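Local coordinates for protein DegQ (PDB 3PV2) that acts as an HtrA-family chaperone protease, pairing a trypsin-fold protease domain with two PDZ domains and assembling into self-compartmentizing 12-mers, at residues L367-F375 against G387-S397; K431-V439 against P443-I451. One frame throughout, in Å; residues are numbered along the deposited sequence.

Contact 1: residues L367-F375 against G387-S397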
ATOM      1  N   LEU B 367      18.653  52.679  -8.465  1.00 32.59           N
ATOM      2  CA  LEU B 367      17.326  52.222  -8.977  1.00 32.42           C
ATOM      3  C   LEU B 367      17.477  51.166 -10.055  1.00 32.77           C
ATOM      4  O   LEU B 367      16.453  50.680 -10.594  1.00 32.80           O
ATOM      5  CB  LEU B 367      16.596  53.425  -9.585  1.00 32.58           C
ATOM      6  CG  LEU B 367      16.345  54.588  -8.554  1.00 32.38           C
ATOM      7  CD1 LEU B 367      15.455  55.668  -9.213  1.00 32.70           C
ATOM      8  CD2 LEU B 367      15.731  54.077  -7.199  1.00 31.85           C
ATOM      9  N   TYR B 368      18.733  50.840 -10.412  1.00 33.17           N
ATOM     10  CA  TYR B 368      18.993  49.747 -11.356  1.00 33.62           C
ATOM     11  C   TYR B 368      18.182  48.471 -11.011  1.00 33.48           C
ATOM     12  O   TYR B 368      18.211  47.996  -9.898  1.00 33.23           O
ATOM     13  CB  TYR B 368      20.505  49.400 -11.430  1.00 34.61           C
ATOM     14  CG  TYR B 368      20.737  48.104 -12.175  1.00 40.40           C
ATOM     15  CD1 TYR B 368      20.811  48.088 -13.579  1.00 42.50           C
ATOM     16  CD2 TYR B 368      20.824  46.886 -11.483  1.00 45.00           C
ATOM     17  CE1 TYR B 368      20.976  46.890 -14.290  1.00 47.38           C
ATOM     18  CE2 TYR B 368      20.943  45.662 -12.190  1.00 50.02           C
ATOM     19  CZ  TYR B 368      21.031  45.679 -13.597  1.00 51.57           C
ATOM     20  OH  TYR B 368      21.183  44.464 -14.276  1.00 58.36           O
ATOM     21  N   GLY B 369      17.480  47.911 -12.010  1.00 33.80           N
ATOM     22  CA  GLY B 369      16.801  46.620 -11.851  1.00 33.93           C
ATOM     23  C   GLY B 369      15.447  46.733 -11.201  1.00 33.51           C
ATOM     24  O   GLY B 369      14.821  45.694 -10.937  1.00 33.70           O
ATOM     25  N   LEU B 370      14.980  47.944 -10.892  1.00 33.07           N
ATOM     26  CA  LEU B 370      13.669  48.083 -10.259  1.00 32.77           C
ATOM     27  C   LEU B 370      12.612  48.510 -11.285  1.00 33.03           C
ATOM     28  O   LEU B 370      12.859  49.457 -12.075  1.00 33.21           O
ATOM     29  CB  LEU B 370      13.724  49.113  -9.135  1.00 32.26           C
ATOM     30  CG  LEU B 370      14.796  48.826  -7.999  1.00 32.11           C
ATOM     31  CD1 LEU B 370      14.720  49.995  -6.995  1.00 31.73           C
ATOM     32  CD2 LEU B 370      14.631  47.413  -7.322  1.00 32.32           C
ATOM     33  N   ALA B 371      11.467  47.820 -11.268  1.00 33.21           N
ATOM     34  CA  ALA B 371      10.315  48.188 -12.053  1.00 33.53           C
ATOM     35  C   ALA B 371       9.454  49.015 -11.124  1.00 33.14           C
ATOM     36  O   ALA B 371       9.150  48.612  -9.997  1.00 32.87           O
ATOM     37  CB  ALA B 371       9.554  46.884 -12.554  1.00 34.14           C
ATOM     38  N   LEU B 372       9.137  50.210 -11.546  1.00 33.21           N
ATOM     39  CA  LEU B 372       8.629  51.246 -10.646  1.00 32.89           C
ATOM     40  C   LEU B 372       7.398  51.893 -11.295  1.00 33.39           C
ATOM     41  O   LEU B 372       7.432  52.168 -12.484  1.00 33.94           O
ATOM     42  CB  LEU B 372       9.698  52.350 -10.486  1.00 32.68           C
ATOM     43  CG  LEU B 372      11.036  51.948  -9.869  1.00 32.32           C
ATOM     44  CD1 LEU B 372      12.041  53.098  -9.909  1.00 32.35           C
ATOM     45  CD2 LEU B 372      10.851  51.466  -8.510  1.00 31.92           C
ATOM     46  N   ARG B 373       6.358  52.161 -10.542  1.00 33.33           N
ATOM     47  CA  ARG B 373       5.232  52.911 -11.063  1.00 33.90           C
ATOM     48  C   ARG B 373       4.700  53.821 -10.000  1.00 33.72           C
ATOM     49  O   ARG B 373       4.825  53.531  -8.821  1.00 33.23           O
ATOM     50  CB  ARG B 373       4.124  51.986 -11.574  1.00 34.96           C
ATOM     51  CG  ARG B 373       3.434  51.195 -10.477  1.00 39.38           C
ATOM     52  CD  ARG B 373       2.015  50.696 -10.865  1.00 45.46           C
ATOM     53  NE  ARG B 373       1.149  50.653  -9.676  1.00 57.01           N
ATOM     54  CZ  ARG B 373      -0.030  51.267  -9.558  1.00 64.73           C
ATOM     55  NH1 ARG B 373      -0.541  51.966 -10.565  1.00 69.89           N
ATOM     56  NH2 ARG B 373      -0.721  51.163  -8.440  1.00 66.17           N
ATOM     57  N   ALA B 374       4.130  54.933 -10.417  1.00 34.25           N
ATOM     58  CA  ALA B 374       3.433  55.860  -9.506  1.00 34.32           C
ATOM     59  C   ALA B 374       2.260  55.154  -8.788  1.00 34.36           C
ATOM     60  O   ALA B 374       1.653  54.269  -9.328  1.00 34.68           O
ATOM     61  CB  ALA B 374       2.869  57.060 -10.314  1.00 35.20           C
ATOM     62  N   PHE B 375       1.928  55.612  -7.595  1.00 34.19           N
ATOM     63  CA  PHE B 375       0.992  54.932  -6.718  1.00 34.25           C
ATOM     64  C   PHE B 375       0.341  55.964  -5.827  1.00 34.67           C
ATOM     65  O   PHE B 375       1.020  56.805  -5.179  1.00 34.23           O
ATOM     66  CB  PHE B 375       1.814  53.990  -5.817  1.00 33.60           C
ATOM     67  CG  PHE B 375       1.005  53.120  -4.896  1.00 33.78           C
ATOM     68  CD1 PHE B 375       0.448  51.943  -5.347  1.00 36.03           C
ATOM     69  CD2 PHE B 375       0.806  53.475  -3.639  1.00 33.74           C
ATOM     70  CE1 PHE B 375      -0.258  51.108  -4.477  1.00 34.74           C
ATOM     71  CE2 PHE B 375       0.093  52.664  -2.754  1.00 35.84           C
ATOM     72  CZ  PHE B 375      -0.429  51.468  -3.199  1.00 36.19           C
ATOM     73  N   GLY B 387       3.293  57.557  -3.433  1.00 33.24           N
ATOM     74  CA  GLY B 387       4.656  57.066  -3.479  1.00 32.68           C
ATOM     75  C   GLY B 387       4.891  56.362  -4.782  1.00 32.63           C
ATOM     76  O   GLY B 387       4.149  56.547  -5.734  1.00 33.08           O
ATOM     77  N   VAL B 388       5.944  55.574  -4.792  1.00 32.20           N
ATOM     78  CA  VAL B 388       6.316  54.814  -5.991  1.00 32.21           C
ATOM     79  C   VAL B 388       6.315  53.373  -5.604  1.00 32.02           C
ATOM     80  O   VAL B 388       7.032  52.976  -4.664  1.00 31.72           O
ATOM     81  CB  VAL B 388       7.711  55.212  -6.501  1.00 32.07           C
ATOM     82  CG1 VAL B 388       8.234  54.189  -7.551  1.00 32.09           C
ATOM     83  CG2 VAL B 388       7.629  56.593  -7.142  1.00 32.54           C
ATOM     84  N   GLN B 389       5.516  52.580  -6.287  1.00 32.34           N
ATOM     85  CA  GLN B 389       5.425  51.171  -6.028  1.00 32.39           C
ATOM     86  C   GLN B 389       6.476  50.442  -6.750  1.00 32.31           C
ATOM     87  O   GLN B 389       6.705  50.693  -7.955  1.00 32.48           O
ATOM     88  CB  GLN B 389       4.075  50.662  -6.480  1.00 32.95           C
ATOM     89  CG  GLN B 389       3.852  49.210  -6.371  1.00 33.26           C
ATOM     90  CD  GLN B 389       2.416  48.858  -6.681  1.00 35.50           C
ATOM     91  OE1 GLN B 389       1.932  49.077  -7.800  1.00 35.32           O
ATOM     92  NE2 GLN B 389       1.739  48.320  -5.722  1.00 34.25           N
ATOM     93  N   VAL B 390       7.128  49.502  -6.055  1.00 32.21           N
ATOM     94  CA  VAL B 390       8.150  48.667  -6.714  1.00 32.27           C
ATOM     95  C   VAL B 390       7.411  47.419  -7.219  1.00 32.84           C
ATOM     96  O   VAL B 390       6.971  46.578  -6.448  1.00 33.12           O
ATOM     97  CB  VAL B 390       9.228  48.217  -5.759  1.00 32.10           C
ATOM     98  CG1 VAL B 390      10.225  47.289  -6.488  1.00 32.32           C
ATOM     99  CG2 VAL B 390       9.939  49.467  -5.073  1.00 31.65           C
ATOM    100  N   VAL B 391       7.243  47.312  -8.523  1.00 33.16           N
ATOM    101  CA  VAL B 391       6.463  46.262  -9.104  1.00 33.83           C
ATOM    102  C   VAL B 391       7.365  45.070  -9.244  1.00 34.11           C
ATOM    103  O   VAL B 391       6.902  43.961  -9.191  1.00 35.16           O
ATOM    104  CB  VAL B 391       6.079  46.727 -10.559  1.00 35.43           C
ATOM    105  CG1 VAL B 391       5.363  45.583 -11.424  1.00 36.17           C
ATOM    106  CG2 VAL B 391       5.216  47.949 -10.458  1.00 36.86           C
ATOM    107  N   GLY B 392       8.666  45.296  -9.466  1.00 33.80           N
ATOM    108  CA  GLY B 392       9.613  44.200  -9.620  1.00 34.16           C
ATOM    109  C   GLY B 392      10.991  44.683  -9.171  1.00 33.68           C
ATOM    110  O   GLY B 392      11.294  45.874  -9.195  1.00 33.18           O
ATOM    111  N   ALA B 393      11.844  43.750  -8.760  1.00 33.99           N
ATOM    112  CA  ALA B 393      13.217  44.075  -8.406  1.00 34.13           C
ATOM    113  C   ALA B 393      14.108  42.913  -8.738  1.00 36.58           C
ATOM    114  O   ALA B 393      13.892  41.827  -8.220  1.00 39.58           O
ATOM    115  CB  ALA B 393      13.252  44.358  -6.907  1.00 33.41           C
ATOM    116  N   SER B 394      15.108  43.071  -9.594  1.00 38.16           N
ATOM    117  CA  SER B 394      15.916  41.926  -9.877  1.00 39.64           C
ATOM    118  C   SER B 394      16.749  41.592  -8.656  1.00 41.11           C
ATOM    119  O   SER B 394      17.158  42.440  -7.880  1.00 39.11           O
ATOM    120  CB  SER B 394      16.818  42.143 -11.096  1.00 41.55           C
ATOM    121  OG  SER B 394      17.644  43.232 -10.889  1.00 43.96           O
ATOM    122  N   GLU B 395      17.007  40.325  -8.482  1.00 43.10           N
ATOM    123  CA  GLU B 395      17.790  39.899  -7.357  1.00 45.51           C
ATOM    124  C   GLU B 395      19.262  40.327  -7.442  1.00 44.23           C
ATOM    125  O   GLU B 395      19.933  40.337  -6.427  1.00 44.33           O
ATOM    126  CB  GLU B 395      17.598  38.396  -7.181  1.00 48.64           C
ATOM    127  CG  GLU B 395      16.094  38.154  -7.105  1.00 53.78           C
ATOM    128  CD  GLU B 395      15.698  36.739  -6.943  1.00 62.98           C
ATOM    129  OE1 GLU B 395      14.663  36.364  -7.563  1.00 67.69           O
ATOM    130  OE2 GLU B 395      16.408  36.027  -6.195  1.00 67.71           O
ATOM    131  N   ASN B 396      19.753  40.719  -8.615  1.00 42.90           N
ATOM    132  CA  ASN B 396      21.073  41.318  -8.690  1.00 43.69           C
ATOM    133  C   ASN B 396      21.080  42.866  -8.394  1.00 41.19           C
ATOM    134  O   ASN B 396      22.051  43.548  -8.595  1.00 40.91           O
ATOM    135  CB  ASN B 396      21.780  40.976 -10.028  1.00 45.34           C
ATOM    136  CG  ASN B 396      21.130  41.657 -11.242  1.00 50.04           C
ATOM    137  OD1 ASN B 396      19.931  41.974 -11.231  1.00 57.02           O
ATOM    138  ND2 ASN B 396      21.934  41.927 -12.275  1.00 55.26           N
ATOM    139  N   SER B 397      20.003  43.455  -7.915  1.00 38.60           N
ATOM    140  CA  SER B 397      20.054  44.925  -7.787  1.00 35.83           C
ATOM    141  C   SER B 397      20.544  45.390  -6.439  1.00 34.50           C
ATOM    142  O   SER B 397      20.456  44.657  -5.449  1.00 34.32           O
ATOM    143  CB  SER B 397      18.661  45.455  -8.098  1.00 35.10           C
ATOM    144  OG  SER B 397      17.694  44.934  -7.168  1.00 33.61           O
TER
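Leu370, Leu372, Val388 and Val390, all buried, pack with Ala393 on the largely apolar face of an antiparallel beta hairpin in the second PDZ domain, whose strands run 168° apart and are interrupted by a classic beta bulge. The packing is closest at the Leu370 end, where CD2 of Leu370 sits only 3.4 Å from CB of Ala393, nearer than carbons usually come. Farther along, Leu372 and Val390 lie side by side, and CB of Leu372 meets CG1 of Val388 at 3.8 Å. Leu372 also touches Val421 of helix 421-428.

The other face, where Ala371, Arg373 and Gln389 are partly exposed, is more polar. At the bulge two residues, Val391 and Gly392, stand opposite the single Ala371, whose carbonyl O takes a 2.7 Å bond from Val391 N and a weak one from Gly392 N. The extra residue leaves the exposed Val391 side chain leaning toward the partner strand, its CG2 against CG of Arg373. Beside it, Arg373 and Gln389 run alongside each other: NE of Arg373 gives a nearly straight 2.6 Å hydrogen bond to OE1 of Gln389, with the acceptor close to the guanidinium plane although the amide is turned 44° from it. Gln389 can reach both neighbours because its chain is extended, with CG opposite the backbone N (chi1 176°), so that NE2 ends 3.6 Å from CE1 of the buried Phe375. Glu376 of a neighbouring subunit packs on Arg373, and its Gln377 on Ala371 and Val391.

At its looser, open end the hairpin leads into turns at 367-370 and 394-397. The Tyr368 hydroxyl bonds to Glu357, while ND2 of Asn396 reaches OH of Tyr368 at the ring edge through a weak bond of 3.3 Å.

Contact 2: residues K431-V439 against P443-I451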
ATOM      1  N   LYS B 431      22.932  61.927  -3.997  1.00 49.30           N
ATOM      2  CA  LYS B 431      24.267  61.576  -3.361  1.00 54.14           C
ATOM      3  C   LYS B 431      24.839  60.470  -4.186  1.00 55.71           C
ATOM      4  O   LYS B 431      24.088  59.656  -4.783  1.00 53.93           O
ATOM      5  CB  LYS B 431      24.250  61.091  -1.880  1.00 54.28           C
ATOM      6  CG  LYS B 431      23.359  61.852  -0.891  1.00 54.92           C
ATOM      7  CD  LYS B 431      23.269  61.125   0.483  1.00 56.73           C
ATOM      8  CE  LYS B 431      21.837  61.256   1.145  1.00 56.94           C
ATOM      9  NZ  LYS B 431      21.249  59.986   1.821  1.00 53.57           N
ATOM     10  N   LYS B 432      26.147  60.451  -4.280  1.00 57.45           N
ATOM     11  CA  LYS B 432      26.803  59.289  -4.899  1.00 58.56           C
ATOM     12  C   LYS B 432      26.862  58.049  -3.946  1.00 55.98           C
ATOM     13  O   LYS B 432      26.951  56.928  -4.422  1.00 55.84           O
ATOM     14  CB  LYS B 432      28.209  59.688  -5.360  1.00 61.71           C
ATOM     15  CG  LYS B 432      28.219  60.412  -6.769  1.00 68.12           C
ATOM     16  CD  LYS B 432      28.089  59.414  -7.961  1.00 71.79           C
ATOM     17  CE  LYS B 432      28.772  59.887  -9.267  1.00 75.51           C
ATOM     18  NZ  LYS B 432      27.958  60.849 -10.065  1.00 77.32           N
ATOM     19  N   LYS B 433      26.870  58.234  -2.621  1.00 53.34           N
ATOM     20  CA  LYS B 433      27.200  57.102  -1.756  1.00 52.02           C
ATOM     21  C   LYS B 433      25.975  56.190  -1.438  1.00 47.54           C
ATOM     22  O   LYS B 433      26.082  55.002  -1.404  1.00 47.28           O
ATOM     23  CB  LYS B 433      27.761  57.609  -0.452  1.00 53.58           C
ATOM     24  CG  LYS B 433      27.939  56.507   0.601  1.00 59.12           C
ATOM     25  CD  LYS B 433      28.942  56.905   1.760  1.00 65.26           C
ATOM     26  CE  LYS B 433      30.041  55.823   1.978  1.00 67.90           C
ATOM     27  NZ  LYS B 433      31.001  55.716   0.813  1.00 68.10           N
ATOM     28  N   GLU B 434      24.825  56.762  -1.194  1.00 41.46           N
ATOM     29  CA  GLU B 434      23.731  55.955  -0.721  1.00 39.59           C
ATOM     30  C   GLU B 434      22.440  56.649  -0.951  1.00 34.78           C
ATOM     31  O   GLU B 434      22.417  57.888  -1.186  1.00 37.50           O
ATOM     32  CB  GLU B 434      23.905  55.772   0.738  1.00 38.50           C
ATOM     33  CG  GLU B 434      23.851  57.132   1.337  1.00 46.16           C
ATOM     34  CD  GLU B 434      24.531  57.218   2.702  1.00 51.56           C
ATOM     35  OE1 GLU B 434      25.306  56.302   3.085  1.00 60.42           O
ATOM     36  OE2 GLU B 434      24.269  58.231   3.340  1.00 55.43           O
ATOM     37  N   LEU B 435      21.373  55.879  -0.943  1.00 33.08           N
ATOM     38  CA  LEU B 435      20.052  56.405  -1.006  1.00 32.71           C
ATOM     39  C   LEU B 435      19.265  55.814   0.138  1.00 32.47           C
ATOM     40  O   LEU B 435      19.102  54.607   0.256  1.00 32.32           O
ATOM     41  CB  LEU B 435      19.385  56.035  -2.343  1.00 32.39           C
ATOM     42  CG  LEU B 435      17.894  56.395  -2.521  1.00 32.06           C
ATOM     43  CD1 LEU B 435      17.610  57.870  -2.513  1.00 32.37           C
ATOM     44  CD2 LEU B 435      17.266  55.836  -3.842  1.00 31.87           C
ATOM     45  N   LEU B 436      18.701  56.703   0.954  1.00 32.57           N
ATOM     46  CA  LEU B 436      17.870  56.301   2.051  1.00 32.49           C
ATOM     47  C   LEU B 436      16.429  56.253   1.596  1.00 32.08           C
ATOM     48  O   LEU B 436      15.902  57.251   1.121  1.00 32.08           O
ATOM     49  CB  LEU B 436      18.023  57.295   3.196  1.00 32.97           C
ATOM     50  CG  LEU B 436      17.112  56.989   4.386  1.00 33.04           C
ATOM     51  CD1 LEU B 436      17.692  55.811   5.079  1.00 33.29           C
ATOM     52  CD2 LEU B 436      17.006  58.264   5.308  1.00 33.57           C
ATOM     53  N   VAL B 437      15.802  55.079   1.640  1.00 31.86           N
ATOM     54  CA  VAL B 437      14.380  54.965   1.196  1.00 31.58           C
ATOM     55  C   VAL B 437      13.532  54.511   2.383  1.00 31.75           C
ATOM     56  O   VAL B 437      13.992  53.782   3.294  1.00 32.04           O
ATOM     57  CB  VAL B 437      14.181  54.022   0.050  1.00 31.34           C
ATOM     58  CG1 VAL B 437      15.157  54.365  -1.043  1.00 31.34           C
ATOM     59  CG2 VAL B 437      14.544  52.642   0.475  1.00 31.48           C
ATOM     60  N   GLN B 438      12.382  55.135   2.523  1.00 31.75           N
ATOM     61  CA  GLN B 438      11.412  54.656   3.456  1.00 31.99           C
ATOM     62  C   GLN B 438      10.366  53.870   2.685  1.00 31.82           C
ATOM     63  O   GLN B 438       9.738  54.402   1.773  1.00 31.65           O
ATOM     64  CB  GLN B 438      10.708  55.838   4.149  1.00 32.26           C
ATOM     65  CG  GLN B 438       9.723  55.406   5.183  1.00 32.65           C
ATOM     66  CD  GLN B 438       9.040  56.583   5.853  1.00 33.03           C
ATOM     67  OE1 GLN B 438       9.120  57.698   5.338  1.00 37.60           O
ATOM     68  NE2 GLN B 438       8.249  56.327   6.921  1.00 33.54           N
ATOM     69  N   VAL B 439      10.192  52.591   3.035  1.00 32.03           N
ATOM     70  CA  VAL B 439       9.267  51.721   2.311  1.00 32.04           C
ATOM     71  C   VAL B 439       8.112  51.319   3.175  1.00 32.52           C
ATOM     72  O   VAL B 439       8.296  51.041   4.366  1.00 32.97           O
ATOM     73  CB  VAL B 439       9.920  50.424   1.726  1.00 32.08           C
ATOM     74  CG1 VAL B 439      10.952  50.703   0.517  1.00 31.67           C
ATOM     75  CG2 VAL B 439      10.529  49.521   2.755  1.00 32.58           C
ATOM     76  N   PRO B 443       1.248  46.477   6.483  1.00 42.82           N
ATOM     77  CA  PRO B 443       0.813  47.403   7.532  1.00 42.96           C
ATOM     78  C   PRO B 443       1.966  48.105   8.184  1.00 42.41           C
ATOM     79  O   PRO B 443       1.726  49.001   9.004  1.00 41.14           O
ATOM     80  CB  PRO B 443       0.121  46.478   8.558  1.00 45.72           C
ATOM     81  CG  PRO B 443       0.854  45.173   8.432  1.00 48.38           C
ATOM     82  CD  PRO B 443       1.492  45.129   7.019  1.00 45.58           C
ATOM     83  N   GLY B 444       3.207  47.738   7.819  1.00 40.15           N
ATOM     84  CA  GLY B 444       4.371  48.351   8.469  1.00 39.93           C
ATOM     85  C   GLY B 444       5.245  49.157   7.502  1.00 37.28           C
ATOM     86  O   GLY B 444       4.880  49.426   6.393  1.00 36.73           O
ATOM     87  N   SER B 445       6.405  49.551   7.954  1.00 37.30           N
ATOM     88  CA  SER B 445       7.274  50.429   7.197  1.00 35.26           C
ATOM     89  C   SER B 445       8.656  50.154   7.661  1.00 34.73           C
ATOM     90  O   SER B 445       8.842  49.702   8.771  1.00 36.69           O
ATOM     91  CB  SER B 445       6.901  51.875   7.476  1.00 34.92           C
ATOM     92  OG  SER B 445       5.736  52.289   6.756  1.00 41.33           O
ATOM     93  N   MET B 446       9.634  50.503   6.853  1.00 34.08           N
ATOM     94  CA  MET B 446      10.999  50.541   7.296  1.00 34.21           C
ATOM     95  C   MET B 446      11.900  51.438   6.460  1.00 33.53           C
ATOM     96  O   MET B 446      11.626  51.665   5.279  1.00 32.94           O
ATOM     97  CB  MET B 446      11.628  49.166   7.367  1.00 36.29           C
ATOM     98  CG  MET B 446      11.565  48.395   6.094  1.00 44.85           C
ATOM     99  SD  MET B 446      12.172  46.691   6.493  1.00 68.61           S
ATOM    100  CE  MET B 446      13.004  46.972   8.072  1.00 58.10           C
ATOM    101  N   TYR B 447      12.983  51.895   7.094  1.00 33.77           N
ATOM    102  CA  TYR B 447      13.995  52.607   6.387  1.00 33.36           C
ATOM    103  C   TYR B 447      15.092  51.651   5.873  1.00 33.41           C
ATOM    104  O   TYR B 447      15.490  50.780   6.620  1.00 34.04           O
ATOM    105  CB  TYR B 447      14.661  53.691   7.259  1.00 33.72           C
ATOM    106  CG  TYR B 447      13.808  54.909   7.464  1.00 33.66           C
ATOM    107  CD1 TYR B 447      13.873  55.981   6.569  1.00 33.26           C
ATOM    108  CD2 TYR B 447      13.023  55.056   8.625  1.00 34.21           C
ATOM    109  CE1 TYR B 447      13.106  57.119   6.746  1.00 33.37           C
ATOM    110  CE2 TYR B 447      12.281  56.174   8.835  1.00 34.28           C
ATOM    111  CZ  TYR B 447      12.319  57.233   7.901  1.00 33.87           C
ATOM    112  OH  TYR B 447      11.624  58.387   8.138  1.00 34.13           O
ATOM    113  N   LEU B 448      15.563  51.836   4.629  1.00 32.91           N
ATOM    114  CA  LEU B 448      16.560  50.903   4.052  1.00 33.03           C
ATOM    115  C   LEU B 448      17.590  51.796   3.429  1.00 32.84           C
ATOM    116  O   LEU B 448      17.237  52.842   2.923  1.00 32.48           O
ATOM    117  CB  LEU B 448      15.856  50.190   2.918  1.00 32.67           C
ATOM    118  CG  LEU B 448      15.214  48.844   3.144  1.00 33.51           C
ATOM    119  CD1 LEU B 448      15.217  48.348   4.570  1.00 33.82           C
ATOM    120  CD2 LEU B 448      13.993  48.641   2.330  1.00 34.23           C
ATOM    121  N   LEU B 449      18.841  51.408   3.399  1.00 33.21           N
ATOM    122  CA  LEU B 449      19.821  52.218   2.749  1.00 33.17           C
ATOM    123  C   LEU B 449      20.292  51.479   1.563  1.00 33.08           C
ATOM    124  O   LEU B 449      20.761  50.406   1.698  1.00 33.46           O
ATOM    125  CB  LEU B 449      20.995  52.378   3.677  1.00 33.86           C
ATOM    126  CG  LEU B 449      21.086  53.691   4.426  1.00 38.19           C
ATOM    127  CD1 LEU B 449      22.323  53.605   5.370  1.00 46.73           C
ATOM    128  CD2 LEU B 449      21.306  54.855   3.408  1.00 36.16           C
ATOM    129  N   VAL B 450      20.105  52.024   0.390  1.00 32.68           N
ATOM    130  CA  VAL B 450      20.533  51.405  -0.804  1.00 32.69           C
ATOM    131  C   VAL B 450      21.924  51.970  -1.134  1.00 33.10           C
ATOM    132  O   VAL B 450      22.120  53.168  -1.167  1.00 33.13           O
ATOM    133  CB  VAL B 450      19.570  51.778  -1.929  1.00 32.23           C
ATOM    134  CG1 VAL B 450      20.057  51.043  -3.247  1.00 32.38           C
ATOM    135  CG2 VAL B 450      18.115  51.379  -1.515  1.00 31.92           C
ATOM    136  N   ILE B 451      22.906  51.098  -1.323  1.00 35.39           N
ATOM    137  CA  ILE B 451      24.285  51.575  -1.471  1.00 41.05           C
ATOM    138  C   ILE B 451      24.916  50.850  -2.633  1.00 44.38           C
ATOM    139  O   ILE B 451      25.837  51.371  -3.244  1.00 49.25           O
ATOM    140  CB  ILE B 451      25.170  51.294  -0.246  1.00 42.78           C
ATOM    141  CG1 ILE B 451      25.159  49.817   0.138  1.00 44.75           C
ATOM    142  CG2 ILE B 451      24.782  52.163   1.062  1.00 43.06           C
ATOM    143  CD1 ILE B 451      26.055  49.540   1.430  1.00 47.07           C
ATOM    144  OXT ILE B 451      24.571  49.718  -2.958  1.00 47.23           O
TER
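Val437, Val439, Leu448 and Val450 form the apolar centre, all on one face of the paired strands. CG2 of Val439 touches two partners, 3.6 Å from CD2 of Leu448 and 3.7 Å from CG of Met446. One pair farther along, CG2 of Val437 rests against CB of Leu448, and its CG1 leans toward CG2 of Val450; the Val450 side chain also touches Ala398 and Ala402 of helix 398-402. Backbone bonds in both directions join Leu435 with Val450, Val437 with Leu448 and Val439 with Met446, a regular antiparallel ladder without a bulge. This hairpin ends the chain and supplies the last two strands of the second PDZ domain.

On the reverse face Leu436 lies between Leu449 and Tyr447, its CG 4.0 Å from CD1 of the ring. Tyr447 is also overlaid by Gln438: CG of Gln438 stands over one ring face, 4.2 Å from the centroid. Full extension of the Gln438 chain (chi2 -180°) lays its amide, only 15° from parallel to the ring, over the CZ-OH end of Tyr447. There OE1 of Gln438 is bonded to Ser412, and NE2 to the carbonyl O of Ser287 of a neighbouring subunit. At the far end, CB of Glu434 meets CG2 of Ile451 at 3.7 Å, and Glu434 OE2 makes a long salt bridge to Lys431 NZ.

In the fold
Contacts 1 and 2 are two hairpins of a single curled antiparallel sheet in the second PDZ domain, with strand 409-413 pairing between them. Their centres are about 13 Å apart, and they meet directly where CD2 of Leu367 lies 4.1 Å from CD2 of Leu435. Both are partly buried, with 7 of 18 touching residues buried in contact 1 and 8 of 15 in contact 2, and each borders another subunit, but the chemistry differs. In contact 1 the bulged strand pair meets its neighbour through Leu372 backbone bonds and packing. Contact 2 has an unbroken ladder, and side chains such as Gln438 make polar links to a different subunit. Helix 421-428 touches contact 1 at Leu367 and Leu372, helix 398-402 contact 2 at Val450.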